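Local coordinates for protein paenibacillus xanthan lyase (Paenibacillus, PDB 6F2P) that cleaves the polysaccharide xanthan as a lyase of polysaccharide lyase family 8, probably by beta-elimination, at residues 271-279 against 413-423. Sequence-based numbering, arbitrary orientation.
Sequences IYKGNLMDM and YLYNTDLSQFN
Where the alpha-helical domain of this family 8 lyase meets its super-sandwich domain, the beta hairpin with the type I' turn Y272-N275 packs on the end of strand 411-415 and the turns after it. Y415 spans the interface, its CB meeting Y272 and its phenol end M277. This CB sits over one face of the Y272 ring, 3.7 Å from the ring centroid and 26° off the normal, which qualifies as a CH-pi contact; with Y272 CG anti to its backbone N (chi1 -162°), the ring presents this face to Y415. Farther along Y415, M277 CG comes within 3.6 Å of Y415 CZ, while M277 SD makes an oblique Met-aromatic contact. Two waters at the edge of the Y415 ring, in its plane, bridge Y415 OH to the backbone: one accepts from D278 N, the other from M279 N, the latter also lying over the centre of the Y413 ring face. M279 CB touches Y413 CE1 at 3.6 Å. N275 ND2 donates directly to L419 O, 2.9 Å, bent at the hydrogen (136°) yet on a carbonyl lone pair. L419 O also accepts from N423 ND2, so two side-chain amides grip this oxygen. K273 CB meets L419 CD2 at 3.7 Å, with the side chains nearly perpendicular. D278 OD2 reaches F422 O through a water and also accepts a hydrogen bond from W427 NE1, while OD1 forms a salt bridge with R281. Around this mostly buried seam, D292 of helix 292-307 hydrogen-bonds N423 ND2 and packs against N275, helix 312-328 meets K273, and strand 508-516 borders N416 and Q421.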
ATOM      1  N   ILE A 271      11.134  14.668  -3.348  1.00 13.25           N
ATOM      2  CA  ILE A 271      11.868  15.922  -3.260  1.00 16.60           C
ATOM      3  C   ILE A 271      10.978  17.049  -3.705  1.00 17.60           C
ATOM      4  O   ILE A 271      10.649  17.162  -4.891  1.00 17.61           O
ATOM      5  CB  ILE A 271      13.152  15.932  -4.100  1.00 20.22           C
ATOM      6  CG1 ILE A 271      14.146  14.920  -3.546  1.00 18.22           C
ATOM      7  CG2 ILE A 271      13.785  17.335  -4.103  1.00 16.59           C
ATOM      8  CD1 ILE A 271      15.354  14.761  -4.406  1.00 27.93           C
ATOM      9  N   TYR A 272      10.560  17.869  -2.748  1.00 14.07           N
ATOM     10  CA  TYR A 272       9.768  19.026  -3.093  1.00 16.29           C
ATOM     11  C   TYR A 272      10.632  20.265  -3.015  1.00 17.37           C
ATOM     12  O   TYR A 272      10.999  20.704  -1.929  1.00 22.72           O
ATOM     13  CB  TYR A 272       8.534  19.157  -2.201  1.00 14.26           C
ATOM     14  CG  TYR A 272       7.513  20.076  -2.813  1.00 18.70           C
ATOM     15  CD1 TYR A 272       6.639  19.616  -3.793  1.00 15.14           C
ATOM     16  CD2 TYR A 272       7.450  21.414  -2.452  1.00 19.13           C
ATOM     17  CE1 TYR A 272       5.717  20.453  -4.373  1.00 14.40           C
ATOM     18  CE2 TYR A 272       6.525  22.265  -3.026  1.00 19.79           C
ATOM     19  CZ  TYR A 272       5.663  21.781  -3.988  1.00 21.06           C
ATOM     20  OH  TYR A 272       4.743  22.629  -4.562  1.00 23.59           O
ATOM     21  N   LYS A 273      10.975  20.804  -4.179  1.00 17.40           N
ATOM     22  CA  LYS A 273      11.761  22.030  -4.268  1.00 18.65           C
ATOM     23  C   LYS A 273      12.966  22.059  -3.321  1.00 18.32           C
ATOM     24  O   LYS A 273      13.214  23.049  -2.632  1.00 20.43           O
ATOM     25  CB  LYS A 273      10.852  23.240  -4.059  1.00 17.94           C
ATOM     26  CG  LYS A 273       9.735  23.319  -5.092  1.00 23.44           C
ATOM     27  CD  LYS A 273       8.855  24.531  -4.870  1.00 21.18           C
ATOM     28  CE  LYS A 273       7.837  24.665  -5.981  1.00 24.39           C
ATOM     29  NZ  LYS A 273       7.052  25.928  -5.855  1.00 26.17           N
ATOM     30  N   GLY A 274      13.696  20.949  -3.282  1.00 17.16           N
ATOM     31  CA  GLY A 274      14.929  20.874  -2.521  1.00 16.77           C
ATOM     32  C   GLY A 274      14.762  20.276  -1.142  1.00 15.13           C
ATOM     33  O   GLY A 274      15.726  20.165  -0.384  1.00 17.60           O
ATOM     34  N   ASN A 275      13.532  19.899  -0.816  1.00 16.17           N
ATOM     35  CA  ASN A 275      13.214  19.317   0.479  1.00 14.03           C
ATOM     36  C   ASN A 275      12.872  17.840   0.356  1.00 15.42           C
ATOM     37  O   ASN A 275      11.905  17.472  -0.307  1.00 17.83           O
ATOM     38  CB  ASN A 275      12.035  20.062   1.102  1.00 15.54           C
ATOM     39  CG  ASN A 275      12.355  21.506   1.396  1.00 18.54           C
ATOM     40  OD1 ASN A 275      13.430  21.822   1.907  1.00 22.79           O
ATOM     41  ND2 ASN A 275      11.430  22.394   1.071  1.00 16.87           N
ATOM     42  N   LEU A 276      13.669  16.988   0.988  1.00 16.28           N
ATOM     43  CA  LEU A 276      13.361  15.569   1.020  1.00 15.08           C
ATOM     44  C   LEU A 276      12.306  15.387   2.082  1.00 15.06           C
ATOM     45  O   LEU A 276      12.534  15.742   3.232  1.00 21.93           O
ATOM     46  CB  LEU A 276      14.610  14.767   1.366  1.00 17.84           C
ATOM     47  CG  LEU A 276      14.496  13.242   1.334  1.00 18.05           C
ATOM     48  CD1 LEU A 276      13.967  12.766   0.003  1.00  5.56           C
ATOM     49  CD2 LEU A 276      15.859  12.612   1.623  1.00 22.11           C
ATOM     50  N   MET A 277      11.147  14.860   1.704  1.00 15.99           N
ATOM     51  CA  MET A 277      10.006  14.774   2.621  1.00 16.18           C
ATOM     52  C   MET A 277      10.303  13.978   3.888  1.00 13.13           C
ATOM     53  O   MET A 277      10.743  12.830   3.825  1.00 15.17           O
ATOM     54  CB  MET A 277       8.784  14.189   1.910  1.00 13.28           C
ATOM     55  CG  MET A 277       8.260  15.065   0.796  1.00 13.19           C
ATOM     56  SD  MET A 277       6.756  14.414   0.057  1.00 16.23           S
ATOM     57  CE  MET A 277       6.497  15.650  -1.205  1.00 17.79           C
ATOM     58  N   ASP A 278      10.048  14.598   5.035  1.00 13.54           N
ATOM     59  CA  ASP A 278      10.373  14.005   6.332  1.00 16.03           C
ATOM     60  C   ASP A 278       9.658  12.685   6.614  1.00 16.67           C
ATOM     61  O   ASP A 278      10.138  11.869   7.404  1.00 15.45           O
ATOM     62  CB  ASP A 278      10.058  14.997   7.448  1.00 13.77           C
ATOM     63  CG  ASP A 278      11.008  16.173   7.465  1.00 16.84           C
ATOM     64  OD1 ASP A 278      12.183  15.996   7.079  1.00 17.91           O
ATOM     65  OD2 ASP A 278      10.577  17.274   7.864  1.00 14.60           O
ATOM     66  N   MET A 279       8.512  12.470   5.974  1.00 12.53           N
ATOM     67  CA  MET A 279       7.725  11.285   6.263  1.00 10.30           C
ATOM     68  C   MET A 279       8.408  10.001   5.791  1.00 12.93           C
ATOM     69  O   MET A 279       8.049   8.914   6.238  1.00 13.84           O
ATOM     70  CB  MET A 279       6.320  11.406   5.687  1.00 13.36           C
ATOM     71  CG  MET A 279       6.227  11.295   4.175  1.00 12.25           C
ATOM     72  SD  MET A 279       4.516  11.499   3.631  1.00 18.45           S
ATOM     73  CE  MET A 279       4.676  11.222   1.863  1.00 10.07           C
ATOM     74  N   TYR A 413       1.499  16.446   5.515  1.00 16.13           N
ATOM     75  CA  TYR A 413       2.501  17.469   5.241  1.00 16.23           C
ATOM     76  C   TYR A 413       2.073  18.272   4.029  1.00 16.76           C
ATOM     77  O   TYR A 413       1.788  17.699   2.978  1.00 21.00           O
ATOM     78  CB  TYR A 413       3.855  16.835   4.928  1.00 17.18           C
ATOM     79  CG  TYR A 413       4.542  16.136   6.078  1.00 15.72           C
ATOM     80  CD1 TYR A 413       4.173  14.850   6.455  1.00 11.46           C
ATOM     81  CD2 TYR A 413       5.600  16.745   6.759  1.00 14.27           C
ATOM     82  CE1 TYR A 413       4.818  14.194   7.492  1.00 10.71           C
ATOM     83  CE2 TYR A 413       6.257  16.092   7.798  1.00 11.18           C
ATOM     84  CZ  TYR A 413       5.858  14.818   8.154  1.00 16.08           C
ATOM     85  OH  TYR A 413       6.490  14.159   9.182  1.00 17.14           O
ATOM     86  N   LEU A 414       2.031  19.596   4.161  1.00 18.39           N
ATOM     87  CA  LEU A 414       1.696  20.453   3.024  1.00 17.06           C
ATOM     88  C   LEU A 414       2.903  21.267   2.581  1.00 18.45           C
ATOM     89  O   LEU A 414       3.450  22.056   3.352  1.00 15.94           O
ATOM     90  CB  LEU A 414       0.534  21.375   3.360  1.00 15.28           C
ATOM     91  CG  LEU A 414       0.090  22.302   2.228  1.00 17.22           C
ATOM     92  CD1 LEU A 414      -0.530  21.518   1.062  1.00 12.19           C
ATOM     93  CD2 LEU A 414      -0.895  23.313   2.773  1.00 16.16           C
ATOM     94  N   TYR A 415       3.321  21.056   1.336  1.00 18.66           N
ATOM     95  CA  TYR A 415       4.522  21.688   0.806  1.00 15.93           C
ATOM     96  C   TYR A 415       4.155  22.792  -0.165  1.00 16.50           C
ATOM     97  O   TYR A 415       3.319  22.595  -1.044  1.00 18.04           O
ATOM     98  CB  TYR A 415       5.402  20.650   0.113  1.00 14.47           C
ATOM     99  CG  TYR A 415       6.010  19.651   1.070  1.00 15.55           C
ATOM    100  CD1 TYR A 415       7.210  19.926   1.718  1.00 17.13           C
ATOM    101  CD2 TYR A 415       5.383  18.440   1.336  1.00 15.34           C
ATOM    102  CE1 TYR A 415       7.769  19.022   2.604  1.00 14.76           C
ATOM    103  CE2 TYR A 415       5.932  17.530   2.221  1.00 14.19           C
ATOM    104  CZ  TYR A 415       7.128  17.829   2.854  1.00 15.61           C
ATOM    105  OH  TYR A 415       7.689  16.938   3.740  1.00 14.28           O
ATOM    106  N   ASN A 416       4.769  23.957   0.003  1.00 14.86           N
ATOM    107  CA  ASN A 416       4.564  25.057  -0.933  1.00 19.13           C
ATOM    108  C   ASN A 416       5.817  25.907  -1.098  1.00 21.17           C
ATOM    109  O   ASN A 416       6.921  25.389  -0.976  1.00 23.08           O
ATOM    110  CB  ASN A 416       3.341  25.900  -0.559  1.00 19.22           C
ATOM    111  CG  ASN A 416       3.372  26.380   0.874  1.00 19.37           C
ATOM    112  OD1 ASN A 416       4.433  26.616   1.443  1.00 22.64           O
ATOM    113  ND2 ASN A 416       2.197  26.529   1.467  1.00 22.50           N
ATOM    114  N   THR A 417       5.659  27.200  -1.372  1.00 20.34           N
ATOM    115  CA  THR A 417       6.822  28.041  -1.646  1.00 18.22           C
ATOM    116  C   THR A 417       7.601  28.398  -0.372  1.00 20.42           C
ATOM    117  O   THR A 417       8.748  28.858  -0.428  1.00 14.12           O
ATOM    118  CB  THR A 417       6.451  29.312  -2.442  1.00 17.43           C
ATOM    119  OG1 THR A 417       5.360  29.979  -1.805  1.00 21.33           O
ATOM    120  CG2 THR A 417       6.038  28.946  -3.847  1.00 15.81           C
ATOM    121  N   ASP A 418       6.980  28.167   0.777  1.00 18.13           N
ATOM    122  CA  ASP A 418       7.660  28.352   2.047  1.00 16.53           C
ATOM    123  C   ASP A 418       8.643  27.206   2.235  1.00 19.57           C
ATOM    124  O   ASP A 418       8.390  26.282   3.010  1.00 20.24           O
ATOM    125  CB  ASP A 418       6.645  28.383   3.193  1.00 18.30           C
ATOM    126  CG  ASP A 418       7.282  28.698   4.527  1.00 18.81           C
ATOM    127  OD1 ASP A 418       8.466  29.077   4.547  1.00 23.44           O
ATOM    128  OD2 ASP A 418       6.594  28.570   5.556  1.00 25.98           O
ATOM    129  N   LEU A 419       9.765  27.281   1.522  1.00 15.84           N
ATOM    130  CA  LEU A 419      10.729  26.183   1.447  1.00 16.71           C
ATOM    131  C   LEU A 419      11.289  25.756   2.798  1.00 18.13           C
ATOM    132  O   LEU A 419      11.751  24.624   2.952  1.00 20.10           O
ATOM    133  CB  LEU A 419      11.886  26.539   0.503  1.00 14.86           C
ATOM    134  CG  LEU A 419      11.507  26.928  -0.930  1.00 20.13           C
ATOM    135  CD1 LEU A 419      12.749  27.031  -1.789  1.00 13.68           C
ATOM    136  CD2 LEU A 419      10.515  25.943  -1.525  1.00 14.33           C
ATOM    137  N   SER A 420      11.248  26.654   3.776  1.00 17.30           N
ATOM    138  CA  SER A 420      11.913  26.387   5.045  1.00 25.57           C
ATOM    139  C   SER A 420      10.959  25.842   6.098  1.00 22.35           C
ATOM    140  O   SER A 420      11.369  25.573   7.227  1.00 20.65           O
ATOM    141  CB  SER A 420      12.603  27.649   5.574  1.00 15.91           C
ATOM    142  OG  SER A 420      11.651  28.538   6.123  1.00 19.50           O
ATOM    143  N   GLN A 421       9.694  25.687   5.717  1.00 18.56           N
ATOM    144  CA  GLN A 421       8.641  25.307   6.649  1.00 16.91           C
ATOM    145  C   GLN A 421       9.040  24.214   7.636  1.00 16.85           C
ATOM    146  O   GLN A 421       8.827  24.350   8.839  1.00 18.05           O
ATOM    147  CB  GLN A 421       7.374  24.900   5.890  1.00 16.37           C
ATOM    148  CG  GLN A 421       6.244  24.395   6.780  1.00 17.57           C
ATOM    149  CD  GLN A 421       5.764  25.438   7.779  1.00 16.61           C
ATOM    150  OE1 GLN A 421       5.234  25.099   8.835  1.00 15.57           O
ATOM    151  NE2 GLN A 421       5.947  26.710   7.448  1.00 14.79           N
ATOM    152  N   PHE A 422       9.638  23.142   7.130  1.00 19.52           N
ATOM    153  CA  PHE A 422       9.922  21.981   7.965  1.00 17.55           C
ATOM    154  C   PHE A 422      11.386  21.885   8.358  1.00 18.76           C
ATOM    155  O   PHE A 422      11.778  20.970   9.087  1.00 20.44           O
ATOM    156  CB  PHE A 422       9.451  20.694   7.285  1.00 16.40           C
ATOM    157  CG  PHE A 422       7.980  20.677   7.005  1.00 18.61           C
ATOM    158  CD1 PHE A 422       7.069  20.609   8.044  1.00 17.76           C
ATOM    159  CD2 PHE A 422       7.505  20.762   5.712  1.00 17.40           C
ATOM    160  CE1 PHE A 422       5.713  20.615   7.799  1.00 14.97           C
ATOM    161  CE2 PHE A 422       6.150  20.761   5.462  1.00 14.83           C
ATOM    162  CZ  PHE A 422       5.253  20.686   6.508  1.00 15.22           C
ATOM    163  N   ASN A 423      12.191  22.819   7.863  1.00 16.66           N
ATOM    164  CA  ASN A 423      13.542  23.008   8.378  1.00 17.60           C
ATOM    165  C   ASN A 423      13.581  24.295   9.211  1.00 19.87           C
ATOM    166  O   ASN A 423      12.541  24.721   9.718  1.00 17.02           O
ATOM    167  CB  ASN A 423      14.600  22.975   7.263  1.00 15.39           C
ATOM    168  CG  ASN A 423      14.218  23.807   6.056  1.00 20.16           C
ATOM    169  OD1 ASN A 423      14.506  25.002   6.000  1.00 17.86           O
ATOM    170  ND2 ASN A 423      13.580  23.172   5.068  1.00 25.04           N
TER
HETATM  171  O   HOH W   1       8.487  23.364   0.118  1.00 17.95           O
HETATM  172  O   HOH W   2       9.936  17.884   5.136  1.00 16.49           O
HETATM  173  O   HOH W   3      12.963  18.773   8.414  1.00 18.38           O
HETATM  174  O   HOH W   4       6.795  14.457   4.670  1.00 10.40           O